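Local coordinates for protein rhamnonate dehydratase (Gibberella zeae PH-1, PDB 3FXG) that probably dehydrates L-rhamnonate to its 2-keto-3-deoxy acid, as a magnesium-dependent lyase of the enolase superfamily, at residues A[151-156]-A[375-380]; A[364-369]-A[380-385]; A[329-334]-A[342-347]. One frame throughout, in Å; residues are numbered along the deposited sequence.

In the fold
Contacts 1 and 2 lie about 9 Å apart between centres and share Leu380; both also touch the second subunit. Their segments alternate along the chain and are tied directly, Val152 N lying 3.0 Å from Gly384 O in a probable hydrogen bond. Contact 3, nested within the loop that contact 1 closes, is about 11 Å from contact 1 and about 13 Å from contact 2 between centres. Its helix 329-335 packs against both, through Tyr332 and His333. Strands 344-347 and 374-376 belong to the same barrel sheet. In contact 3 the side chain of Gln344 is about 12 Å from the magnesium ion held by Asp222, Glu248 and Glu275.

Contact 1 (A[151-156]-A[375-380])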
loop_
_atom_site.group_PDB
_atom_site.type_symbol
_atom_site.label_atom_id
_atom_site.label_comp_id
_atom_site.label_asym_id
_atom_site.label_seq_id
_atom_site.Cartn_x
_atom_site.Cartn_y
_atom_site.Cartn_z
ATOM N N PRO A 151 -27.559 -28.515 -27.580
ATOM C CA PRO A 151 -26.388 -28.874 -26.774
ATOM C C PRO A 151 -26.254 -27.774 -25.729
ATOM O O PRO A 151 -26.663 -26.643 -25.976
ATOM C CB PRO A 151 -25.236 -28.829 -27.780
ATOM C CG PRO A 151 -25.916 -28.987 -29.127
ATOM C CD PRO A 151 -27.167 -28.178 -28.959
ATOM N N VAL A 152 -25.689 -28.088 -24.569
ATOM C CA VAL A 152 -25.536 -27.074 -23.525
ATOM C C VAL A 152 -24.734 -25.860 -23.990
ATOM O O VAL A 152 -25.077 -24.722 -23.661
ATOM C CB VAL A 152 -24.866 -27.664 -22.258
ATOM C CG1 VAL A 152 -24.485 -26.549 -21.284
ATOM C CG2 VAL A 152 -25.822 -28.631 -21.576
ATOM N N TYR A 153 -23.678 -26.086 -24.766
ATOM C CA TYR A 153 -22.857 -24.967 -25.215
ATOM C C TYR A 153 -23.644 -23.932 -26.023
ATOM O O TYR A 153 -23.326 -22.745 -25.993
ATOM C CB TYR A 153 -21.629 -25.475 -25.993
ATOM C CG TYR A 153 -21.833 -25.821 -27.458
ATOM C CD1 TYR A 153 -21.644 -24.858 -28.451
ATOM C CD2 TYR A 153 -22.150 -27.122 -27.853
ATOM C CE1 TYR A 153 -21.753 -25.183 -29.806
ATOM C CE2 TYR A 153 -22.267 -27.459 -29.211
ATOM C CZ TYR A 153 -22.062 -26.481 -30.178
ATOM O OH TYR A 153 -22.136 -26.801 -31.516
ATOM N N ARG A 154 -24.685 -24.374 -26.723
ATOM C CA ARG A 154 -25.506 -23.456 -27.516
ATOM C C ARG A 154 -26.445 -22.632 -26.635
ATOM O O ARG A 154 -27.111 -21.711 -27.117
ATOM C CB ARG A 154 -26.341 -24.231 -28.541
ATOM C CG ARG A 154 -25.538 -24.876 -29.651
ATOM C CD ARG A 154 -24.848 -23.836 -30.521
ATOM N NE ARG A 154 -24.230 -24.450 -31.693
ATOM C CZ ARG A 154 -23.377 -23.832 -32.504
ATOM N NH1 ARG A 154 -23.030 -22.570 -32.277
ATOM N NH2 ARG A 154 -22.856 -24.484 -33.534
ATOM N N LEU A 155 -26.497 -22.969 -25.350
ATOM C CA LEU A 155 -27.356 -22.269 -24.397
ATOM C C LEU A 155 -26.583 -21.300 -23.500
ATOM O O LEU A 155 -27.184 -20.499 -22.788
ATOM C CB LEU A 155 -28.080 -23.279 -23.498
ATOM C CG LEU A 155 -28.986 -24.318 -24.164
ATOM C CD1 LEU A 155 -29.632 -25.196 -23.090
ATOM C CD2 LEU A 155 -30.050 -23.607 -24.982
ATOM N N ILE A 156 -25.258 -21.366 -23.536
ATOM C CA ILE A 156 -24.459 -20.503 -22.670
ATOM C C ILE A 156 -23.477 -19.573 -23.377
ATOM O O ILE A 156 -22.432 -19.231 -22.824
ATOM C CB ILE A 156 -23.680 -21.342 -21.637
ATOM C CG1 ILE A 156 -22.767 -22.339 -22.353
ATOM C CG2 ILE A 156 -24.656 -22.085 -20.732
ATOM C CD1 ILE A 156 -21.886 -23.149 -21.417
ATOM N N LEU A 375 -11.142 -31.809 -30.006
ATOM C CA LEU A 375 -12.544 -32.130 -30.237
ATOM C C LEU A 375 -13.112 -30.968 -31.048
ATOM O O LEU A 375 -12.478 -29.919 -31.166
ATOM C CB LEU A 375 -13.322 -32.273 -28.922
ATOM C CG LEU A 375 -13.051 -33.499 -28.042
ATOM C CD1 LEU A 375 -14.062 -33.518 -26.904
ATOM C CD2 LEU A 375 -13.162 -34.779 -28.867
ATOM N N THR A 376 -14.302 -31.152 -31.608
ATOM C CA THR A 376 -14.927 -30.109 -32.409
ATOM C C THR A 376 -16.339 -29.837 -31.915
ATOM O O THR A 376 -16.889 -30.611 -31.130
ATOM C CB THR A 376 -15.029 -30.530 -33.883
ATOM O OG1 THR A 376 -15.890 -31.670 -33.980
ATOM C CG2 THR A 376 -13.654 -30.879 -34.441
ATOM N N THR A 377 -16.925 -28.735 -32.377
ATOM C CA THR A 377 -18.285 -28.393 -31.982
ATOM C C THR A 377 -19.219 -29.518 -32.413
ATOM O O THR A 377 -20.187 -29.837 -31.720
ATOM C CB THR A 377 -18.751 -27.076 -32.637
ATOM O OG1 THR A 377 -18.401 -27.080 -34.026
ATOM C CG2 THR A 377 -18.102 -25.881 -31.956
ATOM N N ALA A 378 -18.921 -30.119 -33.561
ATOM C CA ALA A 378 -19.729 -31.218 -34.072
ATOM C C ALA A 378 -19.770 -32.360 -33.059
ATOM O O ALA A 378 -20.815 -32.976 -32.860
ATOM C CB ALA A 378 -19.164 -31.714 -35.399
ATOM N N ASP A 379 -18.638 -32.634 -32.411
ATOM C CA ASP A 379 -18.570 -33.708 -31.418
ATOM C C ASP A 379 -19.530 -33.443 -30.261
ATOM O O ASP A 379 -19.972 -34.372 -29.582
ATOM C CB ASP A 379 -17.155 -33.839 -30.832
ATOM C CG ASP A 379 -16.117 -34.246 -31.862
ATOM O OD1 ASP A 379 -16.401 -35.132 -32.694
ATOM O OD2 ASP A 379 -14.999 -33.689 -31.819
ATOM N N LEU A 380 -19.846 -32.172 -30.035
ATOM C CA LEU A 380 -20.723 -31.793 -28.934
ATOM C C LEU A 380 -22.180 -31.581 -29.329
ATOM O O LEU A 380 -23.010 -31.244 -28.482
ATOM C CB LEU A 380 -20.189 -30.516 -28.277
ATOM C CG LEU A 380 -18.711 -30.532 -27.873
ATOM C CD1 LEU A 380 -18.346 -29.211 -27.212
ATOM C CD2 LEU A 380 -18.452 -31.690 -26.917
#
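Tyr153 points its ring at the turn formed by residues 377-380, where Thr377 and Leu380 receive it. With chi1 at 82°, CG sits between the backbone N and the carbonyl carbon, and the ring projects from its own short turn toward the other segment. The side chain crosses that of Thr377 at about a right angle: Tyr153 OH lies 3.6 Å from Thr377 CB. Leu380 CB approaches the ring at a slant, 3.8 Å from Tyr153 CE2. Leu380 O, by contrast, lies in the ring plane at the edge. On one face of the ring rests CG of Arg154, 3.8 Å above the plane and displaced toward the rim. Pro151 also takes part, its CB 3.4 Å from Leu380 O. A hydrogen bond to Asp381 OD1 holds the phenol end of Tyr153; a separate one to Glu162 OE2 occupies Thr377 OG1. At the start of the turn, Thr376 N donates to Asp379 OD2 at 2.6 Å, on the anti side and 32° out of the carboxylate plane. Pro151 and Leu380 also pack on His333 of helix 329-335. The contact thus joins the connection between helix 128-148 and strand 163-169 to the turn leaving strand 374-376, consistent with the junction of capping and barrel domains in enolase-superfamily enzymes.

Contact 2 (A[364-369]-A[380-385])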
loop_
_atom_site.group_PDB
_atom_site.type_symbol
_atom_site.label_atom_id
_atom_site.label_comp_id
_atom_site.label_asym_id
_atom_site.label_seq_id
_atom_site.Cartn_x
_atom_site.Cartn_y
_atom_site.Cartn_z
ATOM N N PHE A 364 -21.055 -44.233 -19.428
ATOM C CA PHE A 364 -21.708 -43.746 -20.641
ATOM C C PHE A 364 -21.190 -44.519 -21.850
ATOM O O PHE A 364 -20.113 -45.114 -21.796
ATOM C CB PHE A 364 -21.432 -42.250 -20.814
ATOM C CG PHE A 364 -21.821 -41.427 -19.617
ATOM C CD1 PHE A 364 -23.152 -41.332 -19.227
ATOM C CD2 PHE A 364 -20.854 -40.773 -18.862
ATOM C CE1 PHE A 364 -23.518 -40.597 -18.100
ATOM C CE2 PHE A 364 -21.208 -40.035 -17.731
ATOM C CZ PHE A 364 -22.541 -39.948 -17.351
ATOM N N ILE A 365 -21.949 -44.503 -22.940
ATOM C CA ILE A 365 -21.546 -45.227 -24.142
ATOM C C ILE A 365 -21.028 -44.341 -25.274
ATOM O O ILE A 365 -20.455 -44.844 -26.242
ATOM C CB ILE A 365 -22.717 -46.057 -24.711
ATOM C CG1 ILE A 365 -23.840 -45.128 -25.161
ATOM C CG2 ILE A 365 -23.235 -47.024 -23.662
ATOM C CD1 ILE A 365 -25.070 -45.851 -25.683
ATOM N N ASP A 366 -21.215 -43.030 -25.149
ATOM C CA ASP A 366 -20.803 -42.114 -26.207
ATOM C C ASP A 366 -20.027 -40.871 -25.774
ATOM O O ASP A 366 -20.211 -39.793 -26.343
ATOM C CB ASP A 366 -22.040 -41.671 -26.988
ATOM C CG ASP A 366 -23.150 -41.178 -26.081
ATOM O OD1 ASP A 366 -22.900 -41.016 -24.864
ATOM O OD2 ASP A 366 -24.271 -40.948 -26.583
ATOM N N GLU A 367 -19.159 -41.009 -24.781
ATOM C CA GLU A 367 -18.380 -39.866 -24.328
ATOM C C GLU A 367 -17.406 -39.465 -25.438
ATOM O O GLU A 367 -16.671 -40.303 -25.954
ATOM C CB GLU A 367 -17.595 -40.232 -23.064
ATOM C CG GLU A 367 -16.912 -39.057 -22.378
ATOM C CD GLU A 367 -15.974 -39.496 -21.263
ATOM O OE1 GLU A 367 -16.409 -40.259 -20.373
ATOM O OE2 GLU A 367 -14.800 -39.073 -21.278
ATOM N N PRO A 368 -17.411 -38.183 -25.843
ATOM C CA PRO A 368 -16.490 -37.746 -26.897
ATOM C C PRO A 368 -15.080 -37.698 -26.308
ATOM O O PRO A 368 -14.862 -37.084 -25.266
ATOM C CB PRO A 368 -17.024 -36.365 -27.267
ATOM C CG PRO A 368 -17.573 -35.865 -25.963
ATOM C CD PRO A 368 -18.297 -37.083 -25.425
ATOM N N ILE A 369 -14.129 -38.350 -26.967
ATOM C CA ILE A 369 -12.757 -38.391 -26.464
ATOM C C ILE A 369 -11.743 -37.807 -27.444
ATOM O O ILE A 369 -11.797 -38.074 -28.640
ATOM C CB ILE A 369 -12.365 -39.844 -26.113
ATOM C CG1 ILE A 369 -13.278 -40.361 -25.001
ATOM C CG2 ILE A 369 -10.908 -39.911 -25.672
ATOM C CD1 ILE A 369 -13.136 -41.840 -24.731
ATOM N N LEU A 380 -19.846 -32.172 -30.035
ATOM C CA LEU A 380 -20.723 -31.793 -28.934
ATOM C C LEU A 380 -22.180 -31.581 -29.329
ATOM O O LEU A 380 -23.010 -31.244 -28.482
ATOM C CB LEU A 380 -20.189 -30.516 -28.277
ATOM C CG LEU A 380 -18.711 -30.532 -27.873
ATOM C CD1 LEU A 380 -18.346 -29.211 -27.212
ATOM C CD2 LEU A 380 -18.452 -31.690 -26.917
ATOM N N ASP A 381 -22.499 -31.785 -30.604
ATOM C CA ASP A 381 -23.867 -31.574 -31.062
ATOM C C ASP A 381 -24.859 -32.689 -30.756
ATOM O O ASP A 381 -25.276 -33.438 -31.638
ATOM C CB ASP A 381 -23.892 -31.249 -32.561
ATOM C CG ASP A 381 -23.443 -29.824 -32.851
ATOM O OD1 ASP A 381 -23.688 -28.937 -32.005
ATOM O OD2 ASP A 381 -22.861 -29.580 -33.924
ATOM N N LYS A 382 -25.229 -32.777 -29.485
ATOM C CA LYS A 382 -26.199 -33.744 -28.996
ATOM C C LYS A 382 -26.948 -33.012 -27.885
ATOM O O LYS A 382 -26.417 -32.072 -27.293
ATOM C CB LYS A 382 -25.499 -34.988 -28.445
ATOM C CG LYS A 382 -24.837 -35.837 -29.521
ATOM C CD LYS A 382 -24.136 -37.044 -28.932
ATOM C CE LYS A 382 -23.419 -37.838 -30.012
ATOM N NZ LYS A 382 -22.546 -38.899 -29.442
ATOM N N PRO A 383 -28.196 -33.416 -27.600
ATOM C CA PRO A 383 -28.994 -32.770 -26.551
ATOM C C PRO A 383 -28.301 -32.737 -25.186
ATOM O O PRO A 383 -27.700 -33.723 -24.764
ATOM C CB PRO A 383 -30.272 -33.604 -26.534
ATOM C CG PRO A 383 -30.393 -34.048 -27.966
ATOM C CD PRO A 383 -28.982 -34.457 -28.286
ATOM N N GLY A 384 -28.393 -31.598 -24.503
ATOM C CA GLY A 384 -27.774 -31.469 -23.192
ATOM C C GLY A 384 -26.270 -31.647 -23.248
ATOM O O GLY A 384 -25.606 -31.043 -24.090
ATOM N N PHE A 385 -25.728 -32.468 -22.351
ATOM C CA PHE A 385 -24.293 -32.720 -22.330
ATOM C C PHE A 385 -23.932 -33.897 -23.232
ATOM O O PHE A 385 -22.782 -34.329 -23.277
ATOM C CB PHE A 385 -23.807 -32.958 -20.893
ATOM C CG PHE A 385 -23.660 -31.687 -20.090
ATOM C CD1 PHE A 385 -22.741 -30.712 -20.473
ATOM C CD2 PHE A 385 -24.452 -31.454 -18.970
ATOM C CE1 PHE A 385 -22.615 -29.524 -19.755
ATOM C CE2 PHE A 385 -24.334 -30.266 -18.241
ATOM C CZ PHE A 385 -23.416 -29.301 -18.635
HETATM O O HOH W 1 -21.845 -37.866 -26.958
#
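Lys382 reaches across to Asp366 with its chain extended beyond CG, and the two side chains run alongside one another in opposing senses. The charged pair is loose: Lys382 NZ stands 3.9 Å from Asp366 OD2, a long salt bridge, and comes slightly nearer to Asp366 CB, at 3.7 Å. The carboxylate has a stronger partner in Thr388, whose OG1 is hydrogen-bonded to Asp366 OD2. A water supplies the firmer polar link, accepting from Lys382 NZ at 2.8 Å and donating to Asp366 O at 2.6 Å. The ammonium is thereby coupled to backbone as well as to carboxylate. These loops flank strand 374-376, which pairs antiparallel with strand 163-169 of the barrel sheet; the second of them makes an inverse gamma turn centred on Asp381, with Lys382 N bonded to Leu380 O at 2.9 Å. Apolar packing is slight, Pro368 CG meeting Leu380 CD2 at 4.4 Å. Both residues rest on Tyr332 of helix 329-335, and Pro368 also touches Pro329. Farther along, the ring of Phe385 makes edge-to-face contacts with Tyr330 and His333 of the same helix.

Contact 3 (A[329-334]-A[342-347]); sequences PYSYHF and PFQEYL
Tyr332 and Gln344 carry the packing between segment 329-334 and strand 344-347, whose axes run nearly antiparallel, at 165°, and approach to 9.4 Å. The Gln344 side chain leaves the strand with CG opposite the backbone N (chi1 170°) and then bends at chi2, which brings its amide to the edge of the Tyr332 ring. There Gln344 CD lies in the ring plane, 3.5 Å from Tyr332 CD1, and the two flat groups stand 84° apart. The aromatic pair meets differently: the two tyrosine side chains cross at a slant, and Tyr332 OH lies in the plane of the Tyr346 ring, at its edge, 3.1 Å from Tyr346 CE1.

Among the polar groups, the amide end of Gln344 (OE1 as modelled) lies 2.7 Å from Ser331 OG. That hydroxyl shares its hydrogen bonding between Gly328 O and Ala326 O, while Tyr346 OH is hydrogen-bonded to Leu357 O. A water donates to Tyr332 OH at 2.9 Å and, weakly, to Glu345 O at 3.4 Å. Inside the helix, His333 N and His333 ND1 reach Pro329 O from opposite faces of its carbonyl plane; the bond from His333 ND1 to Pro329 O, 3.1 Å long, helps hold the imidazole.

Strand 344-347 pairs in parallel with strand 163-169 in the enolase-type barrel, and helix 329-335 packs beside it. In this buried interface Tyr332 offers its ring edge to the Gln344 amide and its hydroxyl to the edge of Tyr346, with the water satisfying that hydroxyl and only weakly reaching the strand backbone.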
loop_
_atom_site.group_PDB
_atom_site.type_symbol
_atom_site.label_atom_id
_atom_site.label_comp_id
_atom_site.label_asym_id
_atom_site.label_seq_id
_atom_site.Cartn_x
_atom_site.Cartn_y
_atom_site.Cartn_z
ATOM N N PRO A 329 -17.190 -33.729 -20.817
ATOM C CA PRO A 329 -18.191 -32.890 -21.491
ATOM C C PRO A 329 -18.675 -31.682 -20.685
ATOM O O PRO A 329 -19.022 -30.647 -21.255
ATOM C CB PRO A 329 -19.314 -33.875 -21.789
ATOM C CG PRO A 329 -18.555 -35.141 -22.067
ATOM C CD PRO A 329 -17.539 -35.157 -20.945
ATOM N N TYR A 330 -18.710 -31.811 -19.364
ATOM C CA TYR A 330 -19.150 -30.699 -18.530
ATOM C C TYR A 330 -18.201 -29.521 -18.717
ATOM O O TYR A 330 -18.599 -28.362 -18.587
ATOM C CB TYR A 330 -19.197 -31.121 -17.061
ATOM C CG TYR A 330 -20.045 -32.349 -16.837
ATOM C CD1 TYR A 330 -21.318 -32.448 -17.399
ATOM C CD2 TYR A 330 -19.567 -33.426 -16.091
ATOM C CE1 TYR A 330 -22.094 -33.590 -17.230
ATOM C CE2 TYR A 330 -20.336 -34.574 -15.915
ATOM C CZ TYR A 330 -21.596 -34.648 -16.489
ATOM O OH TYR A 330 -22.354 -35.784 -16.341
ATOM N N SER A 331 -16.944 -29.822 -19.021
ATOM C CA SER A 331 -15.961 -28.776 -19.248
ATOM C C SER A 331 -15.861 -28.441 -20.736
ATOM O O SER A 331 -15.628 -27.290 -21.098
ATOM C CB SER A 331 -14.593 -29.195 -18.702
ATOM O OG SER A 331 -14.231 -30.485 -19.162
ATOM N N TYR A 332 -16.055 -29.433 -21.603
ATOM C CA TYR A 332 -15.972 -29.179 -23.040
ATOM C C TYR A 332 -16.989 -28.132 -23.480
ATOM O O TYR A 332 -16.654 -27.197 -24.205
ATOM C CB TYR A 332 -16.198 -30.466 -23.848
ATOM C CG TYR A 332 -15.310 -31.621 -23.440
ATOM C CD1 TYR A 332 -14.107 -31.399 -22.771
ATOM C CD2 TYR A 332 -15.676 -32.941 -23.718
ATOM C CE1 TYR A 332 -13.293 -32.455 -22.386
ATOM C CE2 TYR A 332 -14.864 -34.006 -23.338
ATOM C CZ TYR A 332 -13.677 -33.753 -22.671
ATOM O OH TYR A 332 -12.872 -34.793 -22.272
ATOM N N HIS A 333 -18.233 -28.287 -23.036
ATOM C CA HIS A 333 -19.277 -27.346 -23.416
ATOM C C HIS A 333 -18.983 -25.942 -22.909
ATOM O O HIS A 333 -19.362 -24.954 -23.535
ATOM C CB HIS A 333 -20.639 -27.818 -22.899
ATOM C CG HIS A 333 -21.269 -28.885 -23.742
ATOM N ND1 HIS A 333 -20.803 -30.182 -23.778
ATOM C CD2 HIS A 333 -22.339 -28.847 -24.572
ATOM C CE1 HIS A 333 -21.562 -30.899 -24.590
ATOM N NE2 HIS A 333 -22.501 -30.112 -25.084
ATOM N N PHE A 334 -18.300 -25.862 -21.775
ATOM C CA PHE A 334 -17.952 -24.573 -21.204
ATOM C C PHE A 334 -16.790 -23.938 -21.967
ATOM O O PHE A 334 -16.879 -22.791 -22.402
ATOM C CB PHE A 334 -17.575 -24.737 -19.731
ATOM C CG PHE A 334 -17.096 -23.472 -19.090
ATOM C CD1 PHE A 334 -17.983 -22.444 -18.802
ATOM C CD2 PHE A 334 -15.746 -23.296 -18.803
ATOM C CE1 PHE A 334 -17.532 -21.253 -18.238
ATOM C CE2 PHE A 334 -15.287 -22.108 -18.239
ATOM C CZ PHE A 334 -16.183 -21.087 -17.959
ATOM N N PRO A 342 -9.192 -20.727 -23.535
ATOM C CA PRO A 342 -8.278 -21.137 -24.610
ATOM C C PRO A 342 -8.088 -22.607 -24.968
ATOM O O PRO A 342 -7.906 -22.940 -26.138
ATOM C CB PRO A 342 -6.965 -20.477 -24.203
ATOM C CG PRO A 342 -7.004 -20.582 -22.724
ATOM C CD PRO A 342 -8.427 -20.153 -22.410
ATOM N N PHE A 343 -8.099 -23.483 -23.975
ATOM C CA PHE A 343 -7.907 -24.895 -24.256
ATOM C C PHE A 343 -8.442 -25.762 -23.142
ATOM O O PHE A 343 -9.015 -25.266 -22.173
ATOM C CB PHE A 343 -6.427 -25.185 -24.515
ATOM C CG PHE A 343 -5.498 -24.516 -23.542
ATOM C CD1 PHE A 343 -5.301 -25.043 -22.271
ATOM C CD2 PHE A 343 -4.830 -23.350 -23.895
ATOM C CE1 PHE A 343 -4.449 -24.411 -21.361
ATOM C CE2 PHE A 343 -3.977 -22.710 -22.992
ATOM C CZ PHE A 343 -3.790 -23.247 -21.721
ATOM N N GLN A 344 -8.240 -27.064 -23.280
ATOM C CA GLN A 344 -8.760 -28.013 -22.317
ATOM C C GLN A 344 -7.761 -29.065 -21.864
ATOM O O GLN A 344 -6.836 -29.424 -22.589
ATOM C CB GLN A 344 -9.976 -28.711 -22.934
ATOM C CG GLN A 344 -10.484 -29.882 -22.138
ATOM C CD GLN A 344 -11.581 -29.503 -21.183
ATOM O OE1 GLN A 344 -11.788 -30.165 -20.170
ATOM N NE2 GLN A 344 -12.309 -28.444 -21.510
ATOM N N GLU A 345 -7.967 -29.560 -20.651
ATOM C CA GLU A 345 -7.114 -30.598 -20.105
ATOM C C GLU A 345 -7.789 -31.954 -20.263
ATOM O O GLU A 345 -9.013 -32.066 -20.185
ATOM C CB GLU A 345 -6.857 -30.371 -18.615
ATOM C CG GLU A 345 -6.316 -31.615 -17.912
ATOM C CD GLU A 345 -6.138 -31.442 -16.414
ATOM O OE1 GLU A 345 -7.035 -30.860 -15.770
ATOM O OE2 GLU A 345 -5.107 -31.907 -15.878
ATOM N N TYR A 346 -6.985 -32.977 -20.511
ATOM C CA TYR A 346 -7.503 -34.329 -20.582
ATOM C C TYR A 346 -6.586 -35.145 -19.695
ATOM O O TYR A 346 -5.383 -35.232 -19.945
ATOM C CB TYR A 346 -7.483 -34.910 -21.991
ATOM C CG TYR A 346 -8.422 -36.090 -22.078
ATOM C CD1 TYR A 346 -9.798 -35.891 -22.197
ATOM C CD2 TYR A 346 -7.953 -37.397 -21.954
ATOM C CE1 TYR A 346 -10.688 -36.958 -22.189
ATOM C CE2 TYR A 346 -8.838 -38.481 -21.940
ATOM C CZ TYR A 346 -10.205 -38.248 -22.059
ATOM O OH TYR A 346 -11.102 -39.290 -22.053
ATOM N N LEU A 347 -7.157 -35.710 -18.640
ATOM C CA LEU A 347 -6.399 -36.513 -17.696
ATOM C C LEU A 347 -6.298 -37.928 -18.245
ATOM O O LEU A 347 -7.290 -38.655 -18.270
ATOM C CB LEU A 347 -7.107 -36.505 -16.336
ATOM C CG LEU A 347 -6.404 -37.087 -15.106
ATOM C CD1 LEU A 347 -7.229 -36.770 -13.862
ATOM C CD2 LEU A 347 -6.226 -38.588 -15.263
HETATM O O HOH W 2 -11.545 -34.229 -19.756
#